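Local coordinates for protein alanine racemase (Enterococcus faecalis, PDB 3E6E) that is a two-chain member of the alanine racemase family, with a TIM-barrel domain and a strand-rich C-terminal domain, at residues H6-L11 against E252-K257; A66-A71 against V94-Q99. The protein carries 1 engineered substitution. One frame throughout, in Å; residues are numbered along the deposited sequence.

Interaction 1: residues H6-L11 against E252-K257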
ATOM      1  N   HIS A   6       4.689  17.843  -2.331  1.00 24.81           N
ATOM      2  CA  HIS A   6       4.149  18.901  -3.166  1.00 25.09           C
ATOM      3  C   HIS A   6       2.709  18.681  -3.588  1.00 25.59           C
ATOM      4  O   HIS A   6       2.250  19.232  -4.590  1.00 26.05           O
ATOM      5  CB  HIS A   6       5.061  19.122  -4.378  1.00 25.11           C
ATOM      6  CG  HIS A   6       6.439  19.562  -3.991  1.00 25.94           C
ATOM      7  ND1 HIS A   6       7.473  18.674  -3.778  1.00 23.88           N
ATOM      8  CD2 HIS A   6       6.915  20.783  -3.641  1.00 26.30           C
ATOM      9  CE1 HIS A   6       8.523  19.326  -3.312  1.00 24.05           C
ATOM     10  NE2 HIS A   6       8.212  20.607  -3.216  1.00 25.21           N
ATOM     11  N   ARG A   7       1.997  17.886  -2.794  1.00 25.15           N
ATOM     12  CA  ARG A   7       0.596  17.575  -3.028  1.00 23.21           C
ATOM     13  C   ARG A   7      -0.074  17.722  -1.673  1.00 24.22           C
ATOM     14  O   ARG A   7       0.350  17.118  -0.697  1.00 25.52           O
ATOM     15  CB  ARG A   7       0.449  16.146  -3.537  1.00 21.68           C
ATOM     16  CG  ARG A   7      -0.991  15.691  -3.671  1.00 22.56           C
ATOM     17  CD  ARG A   7      -1.094  14.231  -4.096  1.00 22.67           C
ATOM     18  NE  ARG A   7      -0.499  13.335  -3.114  1.00 24.48           N
ATOM     19  CZ  ARG A   7      -0.661  12.019  -3.109  1.00 25.49           C
ATOM     20  NH1 ARG A   7      -1.407  11.444  -4.043  1.00 26.72           N
ATOM     21  NH2 ARG A   7      -0.092  11.278  -2.162  1.00 28.02           N
ATOM     22  N   PRO A   8      -1.133  18.532  -1.589  1.00 24.30           N
ATOM     23  CA  PRO A   8      -1.818  18.717  -0.307  1.00 24.61           C
ATOM     24  C   PRO A   8      -2.382  17.456   0.386  1.00 25.37           C
ATOM     25  O   PRO A   8      -2.941  17.547   1.486  1.00 26.59           O
ATOM     26  CB  PRO A   8      -2.905  19.738  -0.647  1.00 23.46           C
ATOM     27  CG  PRO A   8      -3.203  19.442  -2.092  1.00 24.84           C
ATOM     28  CD  PRO A   8      -1.825  19.253  -2.673  1.00 24.48           C
ATOM     29  N   THR A   9      -2.250  16.286  -0.225  1.00 23.57           N
ATOM     30  CA  THR A   9      -2.782  15.093   0.420  1.00 24.79           C
ATOM     31  C   THR A   9      -1.838  14.688   1.544  1.00 25.29           C
ATOM     32  O   THR A   9      -0.723  14.232   1.286  1.00 25.35           O
ATOM     33  CB  THR A   9      -2.916  13.928  -0.566  1.00 24.76           C
ATOM     34  OG1 THR A   9      -3.701  14.350  -1.686  1.00 27.29           O
ATOM     35  CG2 THR A   9      -3.612  12.745   0.097  1.00 23.33           C
ATOM     36  N   ARG A  10      -2.295  14.845   2.787  1.00 25.23           N
ATOM     37  CA  ARG A  10      -1.481  14.525   3.963  1.00 25.64           C
ATOM     38  C   ARG A  10      -2.101  13.554   4.970  1.00 24.76           C
ATOM     39  O   ARG A  10      -3.329  13.441   5.096  1.00 24.19           O
ATOM     40  CB  ARG A  10      -1.119  15.807   4.712  1.00 27.91           C
ATOM     41  CG  ARG A  10      -0.350  16.802   3.883  1.00 32.25           C
ATOM     42  CD  ARG A  10       0.276  17.883   4.759  1.00 35.43           C
ATOM     43  NE  ARG A  10       1.255  18.680   4.025  1.00 36.89           N
ATOM     44  CZ  ARG A  10       2.132  18.169   3.162  1.00 37.16           C
ATOM     45  NH1 ARG A  10       2.150  16.864   2.919  1.00 37.98           N
ATOM     46  NH2 ARG A  10       2.997  18.957   2.542  1.00 36.79           N
ATOM     47  N   LEU A  11      -1.228  12.878   5.713  1.00 23.58           N
ATOM     48  CA  LEU A  11      -1.645  11.912   6.737  1.00 23.82           C
ATOM     49  C   LEU A  11      -1.175  12.429   8.117  1.00 23.66           C
ATOM     50  O   LEU A  11      -0.030  12.222   8.496  1.00 24.34           O
ATOM     51  CB  LEU A  11      -1.011  10.549   6.399  1.00 21.15           C
ATOM     52  CG  LEU A  11      -1.653   9.201   6.743  1.00 18.92           C
ATOM     53  CD1 LEU A  11      -3.148   9.180   6.455  1.00 16.09           C
ATOM     54  CD2 LEU A  11      -0.941   8.135   5.923  1.00 15.96           C
ATOM     55  N   GLU A 252      -7.241  18.199  -0.247  1.00 19.68           N
ATOM     56  CA  GLU A 252      -7.994  19.405  -0.578  1.00 22.53           C
ATOM     57  C   GLU A 252      -8.399  19.469  -2.039  1.00 21.91           C
ATOM     58  O   GLU A 252      -7.758  18.877  -2.905  1.00 22.21           O
ATOM     59  CB  GLU A 252      -7.198  20.665  -0.196  1.00 24.10           C
ATOM     60  CG  GLU A 252      -6.009  20.986  -1.078  1.00 27.25           C
ATOM     61  CD  GLU A 252      -5.163  22.129  -0.517  1.00 29.94           C
ATOM     62  OE1 GLU A 252      -4.374  22.739  -1.278  1.00 30.05           O
ATOM     63  OE2 GLU A 252      -5.284  22.413   0.693  1.00 31.01           O
ATOM     64  N   LEU A 253      -9.485  20.195  -2.285  1.00 21.12           N
ATOM     65  CA  LEU A 253     -10.032  20.390  -3.617  1.00 18.77           C
ATOM     66  C   LEU A 253      -9.029  21.095  -4.514  1.00 18.91           C
ATOM     67  O   LEU A 253      -8.542  22.169  -4.178  1.00 19.24           O
ATOM     68  CB  LEU A 253     -11.301  21.224  -3.520  1.00 16.73           C
ATOM     69  CG  LEU A 253     -12.475  20.508  -2.871  1.00 14.70           C
ATOM     70  CD1 LEU A 253     -13.605  21.473  -2.646  1.00 12.45           C
ATOM     71  CD2 LEU A 253     -12.910  19.355  -3.754  1.00 14.35           C
ATOM     72  N   ILE A 254      -8.715  20.479  -5.648  1.00 19.36           N
ATOM     73  CA  ILE A 254      -7.775  21.063  -6.593  1.00 21.11           C
ATOM     74  C   ILE A 254      -8.491  21.431  -7.896  1.00 22.90           C
ATOM     75  O   ILE A 254      -7.923  22.106  -8.753  1.00 24.16           O
ATOM     76  CB  ILE A 254      -6.598  20.093  -6.904  1.00 20.37           C
ATOM     77  CG1 ILE A 254      -7.111  18.827  -7.584  1.00 19.82           C
ATOM     78  CG2 ILE A 254      -5.882  19.713  -5.612  1.00 19.08           C
ATOM     79  CD1 ILE A 254      -5.996  17.903  -8.017  1.00 19.61           C
ATOM     80  N   HIS A 255      -9.739  20.984  -8.037  1.00 25.03           N
ATOM     81  CA  HIS A 255     -10.550  21.271  -9.222  1.00 28.20           C
ATOM     82  C   HIS A 255     -12.037  21.299  -8.863  1.00 29.49           C
ATOM     83  O   HIS A 255     -12.521  20.437  -8.119  1.00 30.15           O
ATOM     84  CB  HIS A 255     -10.334  20.218 -10.310  1.00 28.95           C
ATOM     85  CG  HIS A 255     -10.906  20.604 -11.640  1.00 32.66           C
ATOM     86  ND1 HIS A 255     -11.480  19.689 -12.500  1.00 35.58           N
ATOM     87  CD2 HIS A 255     -10.948  21.797 -12.282  1.00 33.42           C
ATOM     88  CE1 HIS A 255     -11.848  20.300 -13.612  1.00 33.81           C
ATOM     89  NE2 HIS A 255     -11.536  21.580 -13.505  1.00 34.13           N
ATOM     90  N   VAL A 256     -12.756  22.285  -9.397  1.00 28.38           N
ATOM     91  CA  VAL A 256     -14.182  22.431  -9.134  1.00 27.80           C
ATOM     92  C   VAL A 256     -14.914  22.844 -10.408  1.00 28.22           C
ATOM     93  O   VAL A 256     -14.495  23.757 -11.117  1.00 28.83           O
ATOM     94  CB  VAL A 256     -14.451  23.507  -8.067  1.00 28.92           C
ATOM     95  CG1 VAL A 256     -15.949  23.603  -7.794  1.00 29.19           C
ATOM     96  CG2 VAL A 256     -13.683  23.196  -6.793  1.00 29.86           C
ATOM     97  N   LYS A 257     -16.021  22.176 -10.687  1.00 26.92           N
ATOM     98  CA  LYS A 257     -16.785  22.479 -11.870  1.00 27.07           C
ATOM     99  C   LYS A 257     -18.249  22.182 -11.638  1.00 28.71           C
ATOM    100  O   LYS A 257     -18.624  21.576 -10.636  1.00 29.05           O
ATOM    101  CB  LYS A 257     -16.281  21.651 -13.058  1.00 26.56           C
ATOM    102  CG  LYS A 257     -16.382  20.150 -12.876  1.00 24.93           C
ATOM    103  CD  LYS A 257     -15.984  19.409 -14.149  1.00 24.86           C
ATOM    104  CE  LYS A 257     -15.833  17.890 -13.908  1.00 23.94           C
ATOM    105  NZ  LYS A 257     -14.668  17.564 -13.021  1.00 19.94           N
TER

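Interaction 2: residues A66-A71 against V94-Q99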
ATOM      1  N   ALA A  66       8.189  -7.064  13.208  1.00 17.67           N
ATOM      2  CA  ALA A  66       8.097  -8.311  12.463  1.00 17.52           C
ATOM      3  C   ALA A  66       9.388  -8.674  11.760  1.00 18.54           C
ATOM      4  O   ALA A  66       9.692  -9.850  11.600  1.00 17.51           O
ATOM      5  CB  ALA A  66       6.988  -8.221  11.442  1.00 16.13           C
ATOM      6  N   LEU A  67      10.150  -7.663  11.348  1.00 19.79           N
ATOM      7  CA  LEU A  67      11.376  -7.905  10.602  1.00 21.14           C
ATOM      8  C   LEU A  67      12.684  -7.407  11.205  1.00 22.86           C
ATOM      9  O   LEU A  67      12.740  -6.353  11.841  1.00 24.04           O
ATOM     10  CB  LEU A  67      11.233  -7.310   9.205  1.00 20.23           C
ATOM     11  CG  LEU A  67       9.857  -7.452   8.563  1.00 18.54           C
ATOM     12  CD1 LEU A  67       9.922  -6.902   7.158  1.00 20.31           C
ATOM     13  CD2 LEU A  67       9.430  -8.902   8.541  1.00 20.09           C
ATOM     14  N   LEU A  68      13.742  -8.180  10.981  1.00 22.85           N
ATOM     15  CA  LEU A  68      15.050  -7.813  11.471  1.00 22.95           C
ATOM     16  C   LEU A  68      15.335  -6.390  11.011  1.00 22.92           C
ATOM     17  O   LEU A  68      15.886  -5.578  11.752  1.00 21.32           O
ATOM     18  CB  LEU A  68      16.100  -8.772  10.915  1.00 23.95           C
ATOM     19  CG  LEU A  68      17.542  -8.379  11.236  1.00 26.23           C
ATOM     20  CD1 LEU A  68      17.667  -7.959  12.707  1.00 26.80           C
ATOM     21  CD2 LEU A  68      18.459  -9.546  10.917  1.00 27.95           C
ATOM     22  N   ASP A  69      14.933  -6.097   9.779  1.00 24.94           N
ATOM     23  CA  ASP A  69      15.121  -4.774   9.198  1.00 26.20           C
ATOM     24  C   ASP A  69      14.461  -3.724  10.074  1.00 26.58           C
ATOM     25  O   ASP A  69      15.074  -2.713  10.413  1.00 26.43           O
ATOM     26  CB  ASP A  69      14.489  -4.706   7.815  1.00 26.96           C
ATOM     27  CG  ASP A  69      15.025  -5.751   6.883  1.00 29.30           C
ATOM     28  OD1 ASP A  69      16.072  -5.513   6.248  1.00 28.87           O
ATOM     29  OD2 ASP A  69      14.396  -6.825   6.792  1.00 34.14           O
ATOM     30  N   GLU A  70      13.203  -3.967  10.432  1.00 27.48           N
ATOM     31  CA  GLU A  70      12.450  -3.032  11.263  1.00 29.50           C
ATOM     32  C   GLU A  70      13.195  -2.821  12.569  1.00 30.50           C
ATOM     33  O   GLU A  70      13.226  -1.707  13.110  1.00 32.15           O
ATOM     34  CB  GLU A  70      11.044  -3.573  11.543  1.00 29.31           C
ATOM     35  CG  GLU A  70      10.223  -3.813  10.283  1.00 30.84           C
ATOM     36  CD  GLU A  70       8.890  -4.467  10.571  1.00 33.23           C
ATOM     37  OE1 GLU A  70       8.105  -4.682   9.622  1.00 35.45           O
ATOM     38  OE2 GLU A  70       8.622  -4.766  11.751  1.00 35.66           O
ATOM     39  N   ALA A  71      13.803  -3.902  13.054  1.00 30.68           N
ATOM     40  CA  ALA A  71      14.571  -3.899  14.302  1.00 29.26           C
ATOM     41  C   ALA A  71      15.800  -2.998  14.204  1.00 27.74           C
ATOM     42  O   ALA A  71      16.024  -2.138  15.052  1.00 27.53           O
ATOM     43  CB  ALA A  71      14.997  -5.331  14.650  1.00 27.90           C
ATOM     44  N   VAL A  94      22.021 -14.346  12.304  1.00 30.35           N
ATOM     45  CA  VAL A  94      22.241 -14.477  13.745  1.00 28.83           C
ATOM     46  C   VAL A  94      23.301 -13.474  14.219  1.00 27.65           C
ATOM     47  O   VAL A  94      23.147 -12.848  15.276  1.00 26.75           O
ATOM     48  CB  VAL A  94      22.693 -15.903  14.116  1.00 28.10           C
ATOM     49  CG1 VAL A  94      22.765 -16.042  15.627  1.00 28.25           C
ATOM     50  CG2 VAL A  94      21.727 -16.911  13.550  1.00 26.94           C
ATOM     51  N   PRO A  95      24.392 -13.310  13.444  1.00 27.11           N
ATOM     52  CA  PRO A  95      25.437 -12.363  13.837  1.00 25.85           C
ATOM     53  C   PRO A  95      24.930 -10.928  13.935  1.00 25.63           C
ATOM     54  O   PRO A  95      25.428 -10.149  14.744  1.00 27.09           O
ATOM     55  CB  PRO A  95      26.520 -12.560  12.766  1.00 24.29           C
ATOM     56  CG  PRO A  95      25.794 -13.118  11.613  1.00 25.41           C
ATOM     57  CD  PRO A  95      24.801 -14.059  12.243  1.00 26.75           C
ATOM     58  N   LEU A  96      23.940 -10.563  13.127  1.00 25.11           N
ATOM     59  CA  LEU A  96      23.407  -9.211  13.227  1.00 24.28           C
ATOM     60  C   LEU A  96      22.605  -9.146  14.524  1.00 23.73           C
ATOM     61  O   LEU A  96      22.638  -8.142  15.240  1.00 24.51           O
ATOM     62  CB  LEU A  96      22.512  -8.869  12.030  1.00 25.05           C
ATOM     63  CG  LEU A  96      23.134  -8.842  10.628  1.00 25.31           C
ATOM     64  CD1 LEU A  96      22.087  -8.353   9.641  1.00 25.32           C
ATOM     65  CD2 LEU A  96      24.354  -7.935  10.582  1.00 24.72           C
ATOM     66  N   LEU A  97      21.888 -10.226  14.828  1.00 22.44           N
ATOM     67  CA  LEU A  97      21.107 -10.305  16.057  1.00 21.21           C
ATOM     68  C   LEU A  97      22.006  -9.927  17.239  1.00 21.66           C
ATOM     69  O   LEU A  97      21.624  -9.130  18.107  1.00 20.85           O
ATOM     70  CB  LEU A  97      20.575 -11.721  16.242  1.00 21.03           C
ATOM     71  CG  LEU A  97      19.627 -12.181  15.137  1.00 22.48           C
ATOM     72  CD1 LEU A  97      19.261 -13.641  15.309  1.00 22.28           C
ATOM     73  CD2 LEU A  97      18.384 -11.323  15.178  1.00 22.83           C
ATOM     74  N   ILE A  98      23.205 -10.510  17.254  1.00 21.37           N
ATOM     75  CA  ILE A  98      24.200 -10.255  18.291  1.00 19.95           C
ATOM     76  C   ILE A  98      24.662  -8.799  18.178  1.00 21.05           C
ATOM     77  O   ILE A  98      24.810  -8.092  19.185  1.00 19.63           O
ATOM     78  CB  ILE A  98      25.433 -11.213  18.119  1.00 19.40           C
ATOM     79  CG1 ILE A  98      24.996 -12.680  18.285  1.00 19.42           C
ATOM     80  CG2 ILE A  98      26.540 -10.859  19.104  1.00 16.99           C
ATOM     81  CD1 ILE A  98      24.382 -13.024  19.633  1.00 17.15           C
ATOM     82  N   GLN A  99      24.875  -8.353  16.943  1.00 21.61           N
ATOM     83  CA  GLN A  99      25.333  -6.993  16.699  1.00 23.49           C
ATOM     84  C   GLN A  99      24.403  -5.944  17.315  1.00 24.66           C
ATOM     85  O   GLN A  99      24.858  -5.042  18.023  1.00 25.30           O
ATOM     86  CB  GLN A  99      25.471  -6.754  15.196  1.00 24.80           C
ATOM     87  CG  GLN A  99      26.447  -5.637  14.843  1.00 28.17           C
ATOM     88  CD  GLN A  99      26.467  -5.306  13.347  1.00 30.15           C
ATOM     89  OE1 GLN A  99      26.644  -6.184  12.498  1.00 29.11           O
ATOM     90  NE2 GLN A  99      26.291  -4.025  13.027  1.00 32.46           N
TER

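Interaction 1: residues H6-L11 against E252-K257
Turned back between its own backbone N and carbonyl carbon (chi1 73°), E252 CG carries the rest of its side chain to the ring of P8, and an extended second torsion (chi2 -172°) carries the carboxylate outward until its face lies against P8 CB. That CB is directed toward segment 252-257. It stands above the plane of the carboxylate, 3.3 Å from E252 CD, with OE1 at 3.4 Å from the same P8 CB and OE2 a little farther. P8 CG in turn leans on the methylene, 3.4 Å from E252 CG, and the two side chains cross at about a right angle. Beyond the glutamate, I254 adds a looser apolar touch, its CG2 lying 4.4 Å from P8 CG. On the proline side this small surface contact lies in the loop leading to strand 10-12, which pairs antiparallel with strand 249-259: R10 pairs with T250 through the backbone, while T9 OG1 is hydrogen-bonded to P283 O and S251 OG. A second subunit meets both segments, for K257 NZ binds the carbonyl oxygen of R139 of that subunit, and H6 meets its Y93 edge-to-face. The side chain of I254 is about 11 Å from a bound D-[3-hydroxy-2-methyl-5-phosphonooxymethyl-pyridin-4-ylmethyl]-N,O-cycloserylamide, so the touch it makes with P8 is outside the ligand's first shell. No hydrogen bond or salt bridge crosses between the two segments. What remains is van der Waals contact between a proline ring and the carbons and carboxylate face of a glutamate, possibly with a slight electrostatic gain where ring hydrogens meet the negative group; its hold is therefore one of shape more than of directed bonding.

Interaction 2: residues A66-A71 against V94-Q99
L68 meets L96 and L97 with no flat group between them; the carboxylate that matters here belongs to E70, and it serves its own segment. The backbone N of A66 approaches E70 OE2 from above the carboxylate plane, 38° out of it, at 2.8 Å and with a fairly straight N-H (158°). The N of L67 gives the same oxygen a second, weak bond of 3.3 Å. L67 is at the N-cap of helix 68-76, so E70 OE2 accepts from two backbone N atoms at the start of that helix. E70 OE1, meanwhile, forms a salt bridge with R365 of the second subunit.

The contact itself is a three-leucine cluster. With CG set anti to its backbone N (chi1 173°), L68 reaches across to helix 94-99 and divides its two methyls between two partners. Its CD2 lies 4.0 Å from L96 CD1, where the side chains cross at about a right angle, and its CD1 lies 4.2 Å from L97 CD2. The first bond of the L97 side chain runs across the line to L68, and only its CD2 methyl reaches it. Beneath them I85 of strand 83-85 is touched by both L68 and L97, while L96 also packs against H6 of the second subunit. The helices follow strands 62-65 and 83-85, neighbours in the parallel sheet, and helices packed on the outside of a parallel strand barrel are characteristic of the TIM-barrel fold, to which this N-terminal domain belongs.

In chain order the four segments run 6-11, 66-71, 94-99 and 252-257, so interaction 2 forms within the 240 residues that separate the two halves of interaction 1. Within one chain the two contacts share no sheet: interaction 1 joins the loop ahead of strand 10-12 to strand 249-259 of the mixed sheet, interaction 2 belongs to helices over the parallel barrel. Their centres are 40 Å apart and their nearest atoms about 16 Å. The dimer brings them together differently, because H6 and R7 of one subunit pack on L68 and L67 of the other, and H6 is hydrogen-bonded to D69 there. The loop ahead of strand 10-12 in one subunit thus meets the start of helix 68-76 in the other.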